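Local coordinates for sulfur oxidation protein soxB (Thermus thermophilus, PDB 2WDD), which probably hydrolyses the sulfur-sulfur bond of cysteine S-thiosulfonate at a two-manganese site, releasing sulfate in the Sox pathway of sulfur oxidation, at residues A[146-160]-A[172-185]. Residues are numbered along the deposited sequence; the frame is centred on the assembly and turned at random. Where two conformers were deposited one is given.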
ATOM      1  N   GLU A 146      -7.033  -5.381  16.818  1.00 13.77           N
ATOM      2  CA  GLU A 146      -8.406  -5.302  17.308  1.00 13.71           C
ATOM      3  C   GLU A 146      -9.119  -3.966  17.130  1.00 16.72           C
ATOM      4  O   GLU A 146     -10.290  -3.930  16.742  1.00 17.23           O
ATOM      5  CB  GLU A 146      -8.506  -5.778  18.757  1.00 15.10           C
ATOM      6  CG  GLU A 146      -9.936  -5.713  19.293  1.00 22.42           C
ATOM      7  CD  GLU A 146     -10.050  -6.168  20.738  1.00 39.32           C
ATOM      8  OE1 GLU A 146      -9.071  -6.722  21.277  1.00 35.35           O
ATOM      9  OE2 GLU A 146     -11.124  -5.963  21.336  1.00 32.53           O
ATOM     10  N   ALA A 147      -8.431  -2.870  17.429  1.00 13.59           N
ATOM     11  CA  ALA A 147      -9.040  -1.550  17.325  1.00 12.95           C
ATOM     12  C   ALA A 147      -9.452  -1.215  15.884  1.00 16.04           C
ATOM     13  O   ALA A 147     -10.449  -0.533  15.649  1.00 15.31           O
ATOM     14  CB  ALA A 147      -8.110  -0.486  17.887  1.00 14.21           C
ATOM     15  N   VAL A 148      -8.667  -1.681  14.917  1.00 12.87           N
ATOM     16  CA  VAL A 148      -9.012  -1.436  13.522  1.00 12.25           C
ATOM     17  C   VAL A 148     -10.303  -2.167  13.142  1.00 14.35           C
ATOM     18  O   VAL A 148     -11.143  -1.616  12.428  1.00 14.39           O
ATOM     19  CB  VAL A 148      -7.870  -1.833  12.578  1.00 13.92           C
ATOM     20  CG1 VAL A 148      -8.227  -1.455  11.131  1.00 12.62           C
ATOM     21  CG2 VAL A 148      -6.564  -1.196  13.016  1.00 13.67           C
ATOM     22  N   VAL A 149     -10.446  -3.409  13.603  1.00 12.04           N
ATOM     23  CA  VAL A 149     -11.645  -4.202  13.316  1.00 12.41           C
ATOM     24  C   VAL A 149     -12.849  -3.531  13.963  1.00 16.17           C
ATOM     25  O   VAL A 149     -13.919  -3.425  13.357  1.00 15.30           O
ATOM     26  CB  VAL A 149     -11.503  -5.657  13.811  1.00 15.51           C
ATOM     27  CG1 VAL A 149     -12.808  -6.421  13.573  1.00 15.45           C
ATOM     28  CG2 VAL A 149     -10.329  -6.354  13.122  1.00 15.12           C
ATOM     29  N   ARG A 150     -12.677  -3.070  15.194  1.00 14.64           N
ATOM     30  CA  ARG A 150     -13.776  -2.388  15.871  1.00 15.40           C
ATOM     31  C   ARG A 150     -14.187  -1.148  15.096  1.00 18.84           C
ATOM     32  O   ARG A 150     -15.370  -0.825  15.013  1.00 18.77           O
ATOM     33  CB  ARG A 150     -13.428  -2.054  17.325  1.00 15.38           C
ATOM     34  CG  ARG A 150     -13.331  -3.299  18.198  1.00 22.22           C
ATOM     35  CD  ARG A 150     -13.285  -2.994  19.692  1.00 28.11           C
ATOM     36  NE  ARG A 150     -13.205  -4.229  20.478  1.00 35.33           N
ATOM     37  CZ  ARG A 150     -14.244  -5.014  20.758  1.00 46.62           C
ATOM     38  NH1 ARG A 150     -15.461  -4.684  20.349  1.00 31.52           N
ATOM     39  NH2 ARG A 150     -14.070  -6.129  21.455  1.00 33.78           N
ATOM     40  N   TRP A 151     -13.217  -0.480  14.477  1.00 15.31           N
ATOM     41  CA  TRP A 151     -13.544   0.671  13.653  1.00 15.14           C
ATOM     42  C   TRP A 151     -14.321   0.241  12.401  1.00 16.68           C
ATOM     43  O   TRP A 151     -15.326   0.863  12.038  1.00 16.06           O
ATOM     44  CB  TRP A 151     -12.300   1.474  13.272  1.00 14.29           C
ATOM     45  CG  TRP A 151     -12.610   2.380  12.140  1.00 15.39           C
ATOM     46  CD1 TRP A 151     -13.397   3.500  12.185  1.00 18.31           C
ATOM     47  CD2 TRP A 151     -12.301   2.163  10.760  1.00 15.00           C
ATOM     48  NE1 TRP A 151     -13.545   4.020  10.927  1.00 17.90           N
ATOM     49  CE2 TRP A 151     -12.903   3.206  10.029  1.00 18.42           C
ATOM     50  CE3 TRP A 151     -11.572   1.188  10.070  1.00 15.65           C
ATOM     51  CZ2 TRP A 151     -12.773   3.319   8.642  1.00 17.51           C
ATOM     52  CZ3 TRP A 151     -11.450   1.300   8.695  1.00 17.10           C
ATOM     53  CH2 TRP A 151     -12.057   2.352   7.996  1.00 17.71           C
ATOM     54  N   GLN A 152     -13.886  -0.838  11.749  1.00 11.70           N
ATOM     55  CA  GLN A 152     -14.608  -1.309  10.567  1.00 11.75           C
ATOM     56  C   GLN A 152     -16.070  -1.553  10.937  1.00 16.29           C
ATOM     57  O   GLN A 152     -16.984  -1.261  10.160  1.00 16.81           O
ATOM     58  CB  GLN A 152     -14.005  -2.609  10.035  1.00 12.10           C
ATOM     59  CG  GLN A 152     -12.699  -2.466   9.263  1.00 11.91           C
ATOM     60  CD  GLN A 152     -12.128  -3.826   8.906  1.00 14.69           C
ATOM     61  OE1 GLN A 152     -11.952  -4.676   9.776  1.00 12.66           O
ATOM     62  NE2 GLN A 152     -11.893  -4.063   7.622  1.00 13.98           N
ATOM     63  N   ASN A 153     -16.282  -2.069  12.144  1.00 14.82           N
ATOM     64  CA  ASN A 153     -17.631  -2.357  12.619  1.00 15.00           C
ATOM     65  C   ASN A 153     -18.450  -1.087  12.855  1.00 19.70           C
ATOM     66  O   ASN A 153     -19.665  -1.080  12.638  1.00 20.12           O
ATOM     67  CB  ASN A 153     -17.570  -3.205  13.890  1.00 15.66           C
ATOM     68  CG  ASN A 153     -17.192  -4.644  13.608  1.00 19.31           C
ATOM     69  OD1 ASN A 153     -17.159  -5.073  12.453  1.00 17.46           O
ATOM     70  ND2 ASN A 153     -16.896  -5.398  14.662  1.00 17.21           N
ATOM     71  N   LEU A 154     -17.798  -0.015  13.302  1.00 16.40           N
ATOM     72  CA  LEU A 154     -18.493   1.248  13.506  1.00 16.17           C
ATOM     73  C   LEU A 154     -18.935   1.823  12.156  1.00 20.11           C
ATOM     74  O   LEU A 154     -20.057   2.308  12.012  1.00 19.08           O
ATOM     75  CB  LEU A 154     -17.605   2.257  14.234  1.00 16.27           C
ATOM     76  CG  LEU A 154     -17.336   1.991  15.711  1.00 20.67           C
ATOM     77  CD1 LEU A 154     -16.280   2.952  16.246  1.00 20.95           C
ATOM     78  CD2 LEU A 154     -18.638   2.116  16.502  1.00 21.28           C
ATOM     79  N   VAL A 155     -18.056   1.774  11.156  1.00 16.02           N
ATOM     80  CA  VAL A 155     -18.441   2.289   9.847  1.00 15.39           C
ATOM     81  C   VAL A 155     -19.447   1.366   9.158  1.00 18.29           C
ATOM     82  O   VAL A 155     -20.415   1.834   8.556  1.00 18.79           O
ATOM     83  CB  VAL A 155     -17.225   2.610   8.951  0.65 19.59           C
ATOM     84  CG1 VAL A 155     -16.187   1.515   9.034  0.65 19.34           C
ATOM     85  CG2 VAL A 155     -17.671   2.824   7.505  0.65 19.32           C
ATOM     86  N   GLY A 156     -19.249   0.056   9.295  1.00 13.10           N
ATOM     87  CA  GLY A 156     -20.106  -0.947   8.688  1.00 13.35           C
ATOM     88  C   GLY A 156     -19.556  -1.411   7.347  1.00 18.84           C
ATOM     89  O   GLY A 156     -20.095  -1.079   6.297  1.00 21.13           O
ATOM     90  N   VAL A 157     -18.458  -2.159   7.380  1.00 14.39           N
ATOM     91  CA  VAL A 157     -17.826  -2.655   6.160  1.00 13.42           C
ATOM     92  C   VAL A 157     -18.504  -3.953   5.739  1.00 15.56           C
ATOM     93  O   VAL A 157     -18.617  -4.881   6.541  1.00 16.00           O
ATOM     94  CB  VAL A 157     -16.320  -2.887   6.394  1.00 15.71           C
ATOM     95  CG1 VAL A 157     -15.681  -3.577   5.186  1.00 14.79           C
ATOM     96  CG2 VAL A 157     -15.621  -1.571   6.724  1.00 15.47           C
ATOM     97  N   ASP A 158     -18.970  -4.032   4.495  1.00 12.27           N
ATOM     98  CA  ASP A 158     -19.669  -5.232   4.041  1.00 12.13           C
ATOM     99  C   ASP A 158     -18.748  -6.396   3.701  1.00 14.44           C
ATOM    100  O   ASP A 158     -19.071  -7.553   3.975  1.00 14.32           O
ATOM    101  CB  ASP A 158     -20.536  -4.911   2.836  1.00 13.21           C
ATOM    102  CG  ASP A 158     -21.669  -3.983   3.181  1.00 18.21           C
ATOM    103  OD1 ASP A 158     -22.509  -4.355   4.029  1.00 21.14           O
ATOM    104  OD2 ASP A 158     -21.681  -2.852   2.669  1.00 16.54           O
ATOM    105  N   HIS A 159     -17.623  -6.098   3.061  1.00 11.10           N
ATOM    106  CA  HIS A 159     -16.668  -7.136   2.692  1.00 10.50           C
ATOM    107  C   HIS A 159     -15.250  -6.615   2.792  1.00 13.24           C
ATOM    108  O   HIS A 159     -15.010  -5.414   2.669  1.00 12.10           O
ATOM    109  CB  HIS A 159     -16.861  -7.572   1.240  1.00 10.94           C
ATOM    110  CG  HIS A 159     -18.173  -8.237   0.971  1.00 13.76           C
ATOM    111  ND1 HIS A 159     -18.545  -9.418   1.581  1.00 15.45           N
ATOM    112  CD2 HIS A 159     -19.178  -7.917   0.121  1.00 16.11           C
ATOM    113  CE1 HIS A 159     -19.737  -9.782   1.136  1.00 15.57           C
ATOM    114  NE2 HIS A 159     -20.137  -8.895   0.243  1.00 15.71           N
ATOM    115  N   MET A 160     -14.307  -7.538   2.966  1.00 10.74           N
ATOM    116  CA  MET A 160     -12.895  -7.200   2.906  1.00 10.09           C
ATOM    117  C   MET A 160     -12.143  -8.410   2.379  1.00 11.07           C
ATOM    118  O   MET A 160     -12.654  -9.548   2.399  1.00 10.34           O
ATOM    119  CB  MET A 160     -12.326  -6.769   4.258  1.00 12.17           C
ATOM    120  CG  MET A 160     -11.805  -7.910   5.120  1.00 14.01           C
ATOM    121  SD  MET A 160     -11.055  -7.303   6.701  1.00 15.60           S
ATOM    122  CE  MET A 160      -9.385  -6.848   6.139  1.00 13.06           C
ATOM    123  N   ARG A 172      -4.620 -15.175  15.335  1.00 16.27           N
ATOM    124  CA  ARG A 172      -5.190 -13.858  15.598  1.00 15.41           C
ATOM    125  C   ARG A 172      -6.156 -13.441  14.499  1.00 16.49           C
ATOM    126  O   ARG A 172      -7.166 -12.794  14.770  1.00 16.25           O
ATOM    127  CB  ARG A 172      -4.093 -12.807  15.746  1.00 15.13           C
ATOM    128  CG  ARG A 172      -4.598 -11.411  16.067  1.00 16.18           C
ATOM    129  CD  ARG A 172      -5.448 -11.363  17.338  1.00 14.06           C
ATOM    130  NE  ARG A 172      -5.597 -10.005  17.846  1.00 14.53           N
ATOM    131  CZ  ARG A 172      -6.246  -9.691  18.964  1.00 20.69           C
ATOM    132  NH1 ARG A 172      -6.832 -10.642  19.686  1.00 18.55           N
ATOM    133  NH2 ARG A 172      -6.292  -8.437  19.375  1.00 18.71           N
ATOM    134  N   VAL A 173      -5.834 -13.778  13.252  1.00 14.48           N
ATOM    135  CA  VAL A 173      -6.721 -13.423  12.149  1.00 13.71           C
ATOM    136  C   VAL A 173      -8.078 -14.088  12.358  1.00 18.91           C
ATOM    137  O   VAL A 173      -9.123 -13.455  12.217  1.00 16.70           O
ATOM    138  CB  VAL A 173      -6.113 -13.765  10.776  1.00 16.15           C
ATOM    139  CG1 VAL A 173      -7.175 -13.627   9.677  1.00 15.32           C
ATOM    140  CG2 VAL A 173      -4.901 -12.859  10.485  1.00 16.04           C
ATOM    141  N   GLU A 174      -8.066 -15.360  12.735  1.00 18.50           N
ATOM    142  CA  GLU A 174      -9.335 -16.054  12.975  1.00 19.01           C
ATOM    143  C   GLU A 174     -10.122 -15.435  14.132  1.00 21.77           C
ATOM    144  O   GLU A 174     -11.345 -15.289  14.059  1.00 20.75           O
ATOM    145  CB  GLU A 174      -9.120 -17.561  13.084  1.00 20.81           C
ATOM    146  CG  GLU A 174      -8.402 -18.100  11.847  1.00 33.86           C
ATOM    147  CD  GLU A 174      -8.621 -19.576  11.592  1.00 59.09           C
ATOM    148  OE1 GLU A 174      -7.742 -20.194  10.952  1.00 48.72           O
ATOM    149  OE2 GLU A 174      -9.681 -20.109  11.986  1.00 58.59           O
ATOM    150  N   GLU A 175      -9.420 -15.012  15.179  1.00 17.99           N
ATOM    151  CA  GLU A 175     -10.054 -14.346  16.310  0.50 17.51           C
ATOM    152  C   GLU A 175     -10.701 -13.052  15.829  1.00 20.56           C
ATOM    153  O   GLU A 175     -11.848 -12.737  16.167  1.00 20.41           O
ATOM    154  CB  GLU A 175      -9.007 -14.001  17.374  0.50 18.91           C
ATOM    155  CG  GLU A 175      -8.843 -15.040  18.465  0.50 25.78           C
ATOM    156  CD  GLU A 175      -7.930 -14.570  19.580  0.50 39.27           C
ATOM    157  OE1 GLU A 175      -6.950 -13.850  19.289  0.50 17.78           O
ATOM    158  OE2 GLU A 175      -8.198 -14.918  20.749  0.50 37.70           O
ATOM    159  N   LEU A 176      -9.946 -12.286  15.044  1.00 15.11           N
ATOM    160  CA  LEU A 176     -10.442 -11.017  14.551  1.00 14.07           C
ATOM    161  C   LEU A 176     -11.597 -11.159  13.568  1.00 16.46           C
ATOM    162  O   LEU A 176     -12.485 -10.315  13.532  1.00 15.15           O
ATOM    163  CB  LEU A 176      -9.302 -10.183  13.962  1.00 13.78           C
ATOM    164  CG  LEU A 176      -8.306  -9.685  15.014  1.00 16.99           C
ATOM    165  CD1 LEU A 176      -7.173  -8.901  14.343  1.00 16.29           C
ATOM    166  CD2 LEU A 176      -9.038  -8.826  16.038  1.00 17.87           C
ATOM    167  N   LEU A 177     -11.601 -12.242  12.803  1.00 13.79           N
ATOM    168  CA  LEU A 177     -12.692 -12.483  11.860  1.00 14.50           C
ATOM    169  C   LEU A 177     -13.970 -12.773  12.641  1.00 18.27           C
ATOM    170  O   LEU A 177     -15.075 -12.536  12.152  1.00 17.14           O
ATOM    171  CB  LEU A 177     -12.336 -13.616  10.901  1.00 14.60           C
ATOM    172  CG  LEU A 177     -11.391 -13.194   9.768  1.00 18.75           C
ATOM    173  CD1 LEU A 177     -11.022 -14.363   8.858  1.00 19.75           C
ATOM    174  CD2 LEU A 177     -11.981 -12.050   8.961  1.00 19.45           C
ATOM    175  N   GLY A 178     -13.819 -13.256  13.873  1.00 15.62           N
ATOM    176  CA  GLY A 178     -14.981 -13.498  14.709  1.00 15.26           C
ATOM    177  C   GLY A 178     -15.606 -12.172  15.099  1.00 19.72           C
ATOM    178  O   GLY A 178     -16.830 -12.049  15.209  1.00 20.94           O
ATOM    179  N   LEU A 179     -14.761 -11.169  15.315  1.00 16.02           N
ATOM    180  CA  LEU A 179     -15.218  -9.845  15.699  1.00 15.42           C
ATOM    181  C   LEU A 179     -15.751  -9.043  14.504  1.00 17.30           C
ATOM    182  O   LEU A 179     -16.720  -8.311  14.629  1.00 17.08           O
ATOM    183  CB  LEU A 179     -14.092  -9.074  16.404  1.00 15.36           C
ATOM    184  CG  LEU A 179     -14.368  -7.625  16.821  1.00 20.53           C
ATOM    185  CD1 LEU A 179     -15.451  -7.576  17.914  1.00 21.34           C
ATOM    186  CD2 LEU A 179     -13.077  -6.971  17.312  1.00 22.09           C
ATOM    187  N   PHE A 180     -15.084  -9.170  13.361  1.00 13.82           N
ATOM    188  CA  PHE A 180     -15.472  -8.487  12.123  1.00 12.74           C
ATOM    189  C   PHE A 180     -16.920  -8.810  11.726  1.00 16.44           C
ATOM    190  O   PHE A 180     -17.260  -9.965  11.501  1.00 16.23           O
ATOM    191  CB  PHE A 180     -14.494  -8.920  11.022  1.00 13.52           C
ATOM    192  CG  PHE A 180     -14.711  -8.244   9.691  1.00 12.80           C
ATOM    193  CD1 PHE A 180     -14.712  -6.866   9.587  1.00 14.66           C
ATOM    194  CD2 PHE A 180     -14.891  -9.004   8.539  1.00 13.42           C
ATOM    195  CE1 PHE A 180     -14.888  -6.251   8.353  1.00 15.22           C
ATOM    196  CE2 PHE A 180     -15.073  -8.398   7.308  1.00 16.01           C
ATOM    197  CZ  PHE A 180     -15.066  -7.025   7.213  1.00 13.46           C
ATOM    198  N   ARG A 181     -17.766  -7.783  11.629  1.00 14.69           N
ATOM    199  CA  ARG A 181     -19.177  -7.996  11.300  1.00 15.48           C
ATOM    200  C   ARG A 181     -19.454  -8.099   9.805  1.00 20.30           C
ATOM    201  O   ARG A 181     -20.521  -8.543   9.389  1.00 21.53           O
ATOM    202  CB  ARG A 181     -20.060  -6.943  11.965  1.00 16.40           C
ATOM    203  CG  ARG A 181     -20.094  -7.067  13.488  1.00 20.46           C
ATOM    204  CD  ARG A 181     -20.743  -5.858  14.141  1.00 30.49           C
ATOM    205  NE  ARG A 181     -22.065  -5.583  13.583  1.00 33.31           N
ATOM    206  CZ  ARG A 181     -23.179  -6.189  13.977  1.00 45.53           C
ATOM    207  NH1 ARG A 181     -23.133  -7.102  14.937  1.00 31.23           N
ATOM    208  NH2 ARG A 181     -24.340  -5.880  13.411  1.00 30.10           N
ATOM    209  N   GLY A 182     -18.483  -7.711   8.990  1.00 16.27           N
ATOM    210  CA  GLY A 182     -18.629  -7.836   7.557  1.00 15.37           C
ATOM    211  C   GLY A 182     -18.369  -9.282   7.189  1.00 16.12           C
ATOM    212  O   GLY A 182     -18.151 -10.130   8.071  1.00 16.32           O
ATOM    213  N   GLU A 183     -18.398  -9.573   5.893  1.00 12.68           N
ATOM    214  CA  GLU A 183     -18.137 -10.913   5.398  1.00 11.92           C
ATOM    215  C   GLU A 183     -16.812 -10.964   4.642  1.00 15.15           C
ATOM    216  O   GLU A 183     -16.665 -10.348   3.589  1.00 13.63           O
ATOM    217  CB  GLU A 183     -19.271 -11.427   4.503  1.00 13.49           C
ATOM    218  CG  GLU A 183     -18.956 -12.812   3.973  1.00 22.00           C
ATOM    219  CD  GLU A 183     -20.061 -13.414   3.146  1.00 31.69           C
ATOM    220  OE1 GLU A 183     -20.000 -14.634   2.917  1.00 23.61           O
ATOM    221  OE2 GLU A 183     -20.966 -12.677   2.711  1.00 22.28           O
ATOM    222  N   PHE A 184     -15.862 -11.719   5.182  1.00 12.34           N
ATOM    223  CA  PHE A 184     -14.546 -11.874   4.566  1.00 11.88           C
ATOM    224  C   PHE A 184     -14.655 -12.794   3.352  1.00 15.29           C
ATOM    225  O   PHE A 184     -15.262 -13.862   3.433  1.00 15.83           O
ATOM    226  CB  PHE A 184     -13.563 -12.476   5.589  1.00 13.09           C
ATOM    227  CG  PHE A 184     -12.140 -12.544   5.098  1.00 13.33           C
ATOM    228  CD1 PHE A 184     -11.274 -11.489   5.321  1.00 16.11           C
ATOM    229  CD2 PHE A 184     -11.677 -13.645   4.397  1.00 15.29           C
ATOM    230  CE1 PHE A 184      -9.973 -11.519   4.850  1.00 16.99           C
ATOM    231  CE2 PHE A 184     -10.376 -13.688   3.919  1.00 18.52           C
ATOM    232  CZ  PHE A 184      -9.521 -12.620   4.147  1.00 16.77           C
ATOM    233  N   LEU A 185     -14.081 -12.372   2.229  1.00 11.24           N
ATOM    234  CA  LEU A 185     -14.119 -13.161   1.000  1.00 11.04           C
ATOM    235  C   LEU A 185     -12.712 -13.468   0.502  1.00 14.53           C
ATOM    236  O   LEU A 185     -11.818 -12.631   0.613  1.00 13.72           O
ATOM    237  CB  LEU A 185     -14.846 -12.384  -0.109  1.00 11.31           C
ATOM    238  CG  LEU A 185     -16.284 -11.955   0.146  1.00 14.87           C
ATOM    239  CD1 LEU A 185     -16.788 -11.079  -1.000  1.00 14.72           C
ATOM    240  CD2 LEU A 185     -17.180 -13.185   0.321  1.00 16.18           C
TER
HETATM  241  O   HOH W   1      -8.108  -9.629  22.204  1.00 39.47           O
HETATM  242  O   HOH W   2     -21.082  -3.322  11.702  1.00 30.13           O
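The Phe180 ring reaches across to 146-160, with Met160 SD over one face, 4.2 Å from the ring centroid in a Met-aromatic contact, while Gly182 N, of its own segment, lies over the opposite face. Val149 CG1 and Val157 CG1 meet the ring at its edge; Gln152, its amide hydrogen-bonded to Asp129 and Trp134, brings OE1 to 3.5 Å from Phe180 CD1, with the amide and ring planes 26° apart. Leu179 packs as a knob among Glu146, Val149, Arg150 and Asn153, its methyls over one face of the Arg150 guanidinium, which grips Glu146 OE2 side-on through NE and NH2. Asn153 reads the C-terminal end of helix 172-179 with both ends of its amide: ND2 gives a hydrogen to Leu179 O (2.9 Å), which lies close to the Asn153 amide plane, though ND2 stands above the Leu179 carbonyl plane, and OD1 takes one from Arg181 N (2.9 Å). A leucine here would probably leave Leu179 O and Arg181 N without these mates and let the turn after the helix shift. Farther along, Glu183 N meets Asp158 O almost straight, while His159, with CG anti to the carbonyl carbon (chi1 -65°), brings ND1 to Glu183 O at 2.9 Å in the ring plane. Leu185 CD1 covers one face of that imidazole in a CH-pi contact, and His205 bonds its NE2. Helices 146-155 and 172-179 run 25° apart. Helix 170-179 is the crossover of a beta-alpha-beta unit between the short, weakly bonded parallel strands 159-160 and 183-184; helices 104-120 and 343-353 pack against helix 146-155, and strand 124-129 flanks strand 159-160.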